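Local coordinates for protein probable peptidyl-prolyl cis-trans isomerase (Mimivirus, PDB 2OSE) that forms a homotrimeric viral cyclophilin found in the virion and may catalyse peptidyl-prolyl cis-trans isomerisation, at residues Met1-Ser4 / Leu8-Ser11; Asp152-Arg155 / Leu160-Leu163. All blocks are in the same frame, centred on the assembly; numbering follows the deposited sequence.

Contact 1: residues Met1-Ser4 / Leu8-Ser11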
loop_
_atom_site.group_PDB
_atom_site.type_symbol
_atom_site.label_atom_id
_atom_site.label_comp_id
_atom_site.label_asym_id
_atom_site.label_seq_id
_atom_site.Cartn_x
_atom_site.Cartn_y
_atom_site.Cartn_z
ATOM N N MET A 1 -15.524 -13.515 -28.659
ATOM C CA MET A 1 -16.647 -13.994 -27.804
ATOM C C MET A 1 -16.871 -13.172 -26.522
ATOM O O MET A 1 -15.948 -12.574 -25.949
ATOM C CB MET A 1 -16.477 -15.484 -27.441
ATOM C CG MET A 1 -17.076 -16.474 -28.452
ATOM S SD MET A 1 -17.786 -17.999 -27.727
ATOM C CE MET A 1 -18.021 -19.018 -29.191
ATOM N N ASN A 2 -18.141 -13.131 -26.133
ATOM C CA ASN A 2 -18.592 -12.850 -24.786
ATOM C C ASN A 2 -19.622 -13.928 -24.510
ATOM O O ASN A 2 -20.020 -14.663 -25.427
ATOM C CB ASN A 2 -19.266 -11.483 -24.699
ATOM C CG ASN A 2 -18.282 -10.342 -24.714
ATOM O OD1 ASN A 2 -17.613 -10.076 -23.722
ATOM N ND2 ASN A 2 -18.206 -9.640 -25.837
ATOM N N TYR A 3 -20.047 -14.035 -23.254
ATOM C CA TYR A 3 -21.128 -14.944 -22.873
ATOM C C TYR A 3 -22.313 -14.152 -22.293
ATOM O O TYR A 3 -22.184 -12.969 -21.958
ATOM C CB TYR A 3 -20.604 -16.032 -21.919
ATOM C CG TYR A 3 -19.608 -16.971 -22.598
ATOM C CD1 TYR A 3 -20.059 -18.049 -23.374
ATOM C CD2 TYR A 3 -18.221 -16.767 -22.494
ATOM C CE1 TYR A 3 -19.166 -18.913 -24.012
ATOM C CE2 TYR A 3 -17.311 -17.627 -23.139
ATOM C CZ TYR A 3 -17.799 -18.706 -23.891
ATOM O OH TYR A 3 -16.948 -19.582 -24.539
ATOM N N SER A 4 -23.475 -14.787 -22.208
ATOM C CA SER A 4 -24.640 -14.134 -21.623
ATOM C C SER A 4 -25.013 -14.812 -20.313
ATOM O O SER A 4 -25.002 -16.043 -20.215
ATOM C CB SER A 4 -25.832 -14.139 -22.605
ATOM O OG SER A 4 -27.023 -13.668 -21.979
ATOM N N LEU A 8 -26.008 -19.265 -20.118
ATOM C CA LEU A 8 -24.657 -19.607 -19.658
ATOM C C LEU A 8 -24.028 -20.750 -20.438
ATOM O O LEU A 8 -24.711 -21.748 -20.721
ATOM C CB LEU A 8 -24.702 -20.027 -18.189
ATOM C CG LEU A 8 -24.875 -19.001 -17.078
ATOM C CD1 LEU A 8 -24.790 -19.753 -15.770
ATOM C CD2 LEU A 8 -23.797 -17.930 -17.180
ATOM N N PRO A 9 -22.710 -20.653 -20.729
ATOM C CA PRO A 9 -22.078 -21.825 -21.345
ATOM C C PRO A 9 -22.081 -22.947 -20.323
ATOM O O PRO A 9 -22.414 -22.728 -19.149
ATOM C CB PRO A 9 -20.652 -21.351 -21.666
ATOM C CG PRO A 9 -20.404 -20.227 -20.704
ATOM C CD PRO A 9 -21.746 -19.562 -20.489
ATOM N N ASN A 10 -21.791 -24.162 -20.757
ATOM C CA ASN A 10 -21.695 -25.234 -19.777
ATOM C C ASN A 10 -20.407 -25.990 -19.981
ATOM O O ASN A 10 -20.210 -26.627 -21.020
ATOM C CB ASN A 10 -22.922 -26.144 -19.804
ATOM C CG ASN A 10 -23.033 -26.989 -18.563
ATOM O OD1 ASN A 10 -22.051 -27.586 -18.115
ATOM N ND2 ASN A 10 -24.234 -27.053 -17.991
ATOM N N SER A 11 -19.517 -25.878 -18.994
ATOM C CA SER A 11 -18.151 -26.357 -19.149
ATOM C C SER A 11 -17.969 -27.737 -18.526
ATOM O O SER A 11 -16.868 -28.306 -18.562
ATOM C CB SER A 11 -17.155 -25.339 -18.574
ATOM O OG SER A 11 -16.989 -24.233 -19.455
#
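Pro-9 lies over one face of the Tyr-3 ring, and this CH-pi contact carries the packing between 1-4 and 8-11. Pro-9 CG stands 3.9 Å from the centroid of the Tyr-3 ring and 28° off the ring normal, displaced toward the CD1 edge, where Pro-9 CG comes within 3.5 Å of Tyr-3 CD1. The pyrrolidine spreads along that side: Pro-9 CB lies 3.7 Å from Tyr-3 CE1, while Pro-9 CD lies nearest Tyr-3 CD1 and extends toward CG and CB of the tyrosine. A chi1 of -66° sets Tyr-3 CG anti to its own carbonyl carbon and presents the ring to the proline. The two side chains are set at a slant, and three carbons of the proline, CB, CG and CD, touch the aromatic ring.

A van der Waals contact of a methyl with a carbonyl oxygen continues the packing where Ser-4 and Leu-8 bring the backbones nearest: Leu-8 CD2 lies 3.8 Å from Ser-4 O, although the leucine CB points away from 1-4.

Polar contact across the pair is slight. Ser-4 O and Leu-8 N are 3.4 Å apart at an angle too poor for a hydrogen bond, and no hydrogen bond joins the segments directly.

Bonds to the rest of the chain hold each segment separately: Tyr-3 pairs through its backbone with Val-106, Asn-2 OD1 receives Arg-74 NH1, Pro-9 O receives Arg-37 NH2, and Ser-11 OG is hydrogen-bonded to Glu-45 OE1. Tyr-3 also touches Gln-49, and Pro-9 touches Glu-45, both on helix 41-52.

The arrangement is a tyrosine-proline CH-pi packing within an irregular N-terminal arm, which doubles back on itself beside helix 41-52 before strand 16-23 enters the beta-sheet of the cyclophilin fold.

Contact 2: residues Asp152-Arg155 / Leu160-Leu163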
loop_
_atom_site.group_PDB
_atom_site.type_symbol
_atom_site.label_atom_id
_atom_site.label_comp_id
_atom_site.label_asym_id
_atom_site.label_seq_id
_atom_site.Cartn_x
_atom_site.Cartn_y
_atom_site.Cartn_z
ATOM N N ASP A 152 -4.227 -22.400 4.202
ATOM C CA ASP A 152 -4.281 -23.312 5.332
ATOM C C ASP A 152 -5.718 -23.666 5.648
ATOM O O ASP A 152 -6.638 -23.094 5.052
ATOM C CB ASP A 152 -3.623 -22.668 6.556
ATOM C CG ASP A 152 -3.109 -23.695 7.551
ATOM O OD1 ASP A 152 -3.405 -24.917 7.421
ATOM O OD2 ASP A 152 -2.393 -23.282 8.468
ATOM N N ASP A 153 -5.891 -24.625 6.568
ATOM C CA ASP A 153 -7.178 -24.928 7.192
ATOM C C ASP A 153 -7.467 -23.807 8.210
ATOM O O ASP A 153 -6.551 -23.115 8.653
ATOM C CB ASP A 153 -7.094 -26.248 7.988
ATOM C CG ASP A 153 -6.772 -27.452 7.125
ATOM O OD1 ASP A 153 -7.187 -27.508 5.940
ATOM O OD2 ASP A 153 -6.102 -28.368 7.654
ATOM N N ILE A 154 -8.728 -23.642 8.592
ATOM C CA ILE A 154 -9.027 -22.807 9.764
ATOM C C ILE A 154 -8.253 -23.339 10.975
ATOM O O ILE A 154 -8.155 -24.548 11.177
ATOM C CB ILE A 154 -10.525 -22.769 10.099
ATOM C CG1 ILE A 154 -11.317 -22.062 9.000
ATOM C CG2 ILE A 154 -10.752 -22.051 11.432
ATOM C CD1 ILE A 154 -12.804 -21.842 9.340
ATOM N N ARG A 155 -7.652 -22.427 11.730
ATOM C CA ARG A 155 -7.121 -22.711 13.073
ATOM C C ARG A 155 -7.156 -21.431 13.931
ATOM O O ARG A 155 -7.299 -20.328 13.380
ATOM C CB ARG A 155 -5.727 -23.367 13.031
ATOM C CG ARG A 155 -4.695 -22.716 12.128
ATOM C CD ARG A 155 -3.475 -23.620 11.886
ATOM N NE ARG A 155 -3.877 -24.911 11.332
ATOM C CZ ARG A 155 -3.131 -25.666 10.520
ATOM N NH1 ARG A 155 -1.911 -25.266 10.144
ATOM N NH2 ARG A 155 -3.605 -26.830 10.074
ATOM N N LEU A 160 -9.056 -17.164 8.980
ATOM C CA LEU A 160 -9.945 -17.706 7.967
ATOM C C LEU A 160 -11.381 -17.839 8.490
ATOM O O LEU A 160 -12.327 -17.688 7.715
ATOM C CB LEU A 160 -9.414 -19.039 7.408
ATOM C CG LEU A 160 -8.092 -18.984 6.638
ATOM C CD1 LEU A 160 -7.714 -20.375 6.145
ATOM C CD2 LEU A 160 -8.140 -17.972 5.476
ATOM N N ASP A 161 -11.553 -18.094 9.791
ATOM C CA ASP A 161 -12.912 -18.109 10.343
ATOM C C ASP A 161 -13.633 -16.759 10.265
ATOM O O ASP A 161 -14.851 -16.694 10.445
ATOM C CB ASP A 161 -12.987 -18.716 11.747
ATOM C CG ASP A 161 -12.168 -17.962 12.768
ATOM O OD1 ASP A 161 -11.798 -16.781 12.549
ATOM O OD2 ASP A 161 -11.880 -18.592 13.809
ATOM N N GLU A 162 -12.885 -15.697 9.965
ATOM C CA GLU A 162 -13.467 -14.346 9.931
ATOM C C GLU A 162 -13.977 -13.974 8.552
ATOM O O GLU A 162 -14.596 -12.912 8.386
ATOM C CB GLU A 162 -12.459 -13.295 10.416
ATOM C CG GLU A 162 -12.197 -13.333 11.934
ATOM C CD GLU A 162 -11.044 -12.421 12.375
ATOM O OE1 GLU A 162 -10.699 -11.454 11.641
ATOM O OE2 GLU A 162 -10.457 -12.702 13.452
ATOM N N LEU A 163 -13.718 -14.829 7.555
ATOM C CA LEU A 163 -14.158 -14.544 6.186
ATOM C C LEU A 163 -15.668 -14.491 6.137
ATOM O O LEU A 163 -16.325 -15.306 6.766
ATOM C CB LEU A 163 -13.637 -15.585 5.186
ATOM C CG LEU A 163 -12.119 -15.611 4.875
ATOM C CD1 LEU A 163 -11.767 -16.876 4.076
ATOM C CD2 LEU A 163 -11.647 -14.355 4.133
HETATM O O HOH W 1 -9.352 -18.970 11.640
#
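Ile-154 packs against Leu-160 and Asp-161, and these carbon contacts form the first shell between 152-155 and 160-163. Ile-154 CG1 lies 3.9 Å from Leu-160 CB, the two side chains passing at a slant. Further out, two methyls of Ile-154, CD1 and CG2, both pack against Asp-161 CB, CD1 at 3.9 Å, with the two side chains nearly perpendicular. With chi1 at -66°, Ile-154 CG1 stands anti to the carbonyl carbon and CG2 anti to the backbone N, an arrangement that lets CG2 and the CD1 end of the other branch meet the aspartate together. Leu-160 CD1 takes another direction and reaches Asp-152 O at 3.1 Å, a tight contact.

Water 1 provides the polar link. It lies 3.0 Å from Arg-155 O and accepts from Asp-161 N at 3.0 Å, bridging the two backbones where no direct hydrogen bond does.

Behind this layer, Asp-152, Asp-153 and Arg-155 form a salt-bridge network. Arg-155 NH1 meets Asp-152 OD2 at 2.6 Å, whereas the link from Arg-155 NH2 to Asp-153 OD2 is long. Asp-152 OD1 sits above one guanidinium face and takes Asp-153 N at 2.6 Å, the donor lying 36° out of the carboxylate plane. Asp-153 OD1 accepts from Lys-126 N, and the side chain of Asn-158 ties the connecting loop to Asp-153 O and Arg-155 N.

Leu-160 begins a 3-10 segment and packs on Thr-150, while Leu-163 touches Ala-191 of a second subunit. The chemistry is thus divided: aliphatic contact and one bridging water join the segments, while the ion pairs stay within 152-155, where they would be expected to offset part of the acidic charge.

Neither contact lies in the deep core: contact 1 is a surface contact with no buried residue among those that touch, whereas contact 2 is partly buried through Asp-152 and Leu-160. They share no elements. Contact 1 brings two parts of the N-terminal arm together beside helix 41-52; contact 2 closes the loop between strands 147-150 and 168-175. An aromatic face serves the first, aliphatic branches and a bridging water the second; a salt-bridge network lies within 152-155 in contact 2, and contact 1 has none between its segments. Their centres are about 33 Å apart, on opposite sides of the chain's centre, and contact 2 alone has a residue touching another subunit.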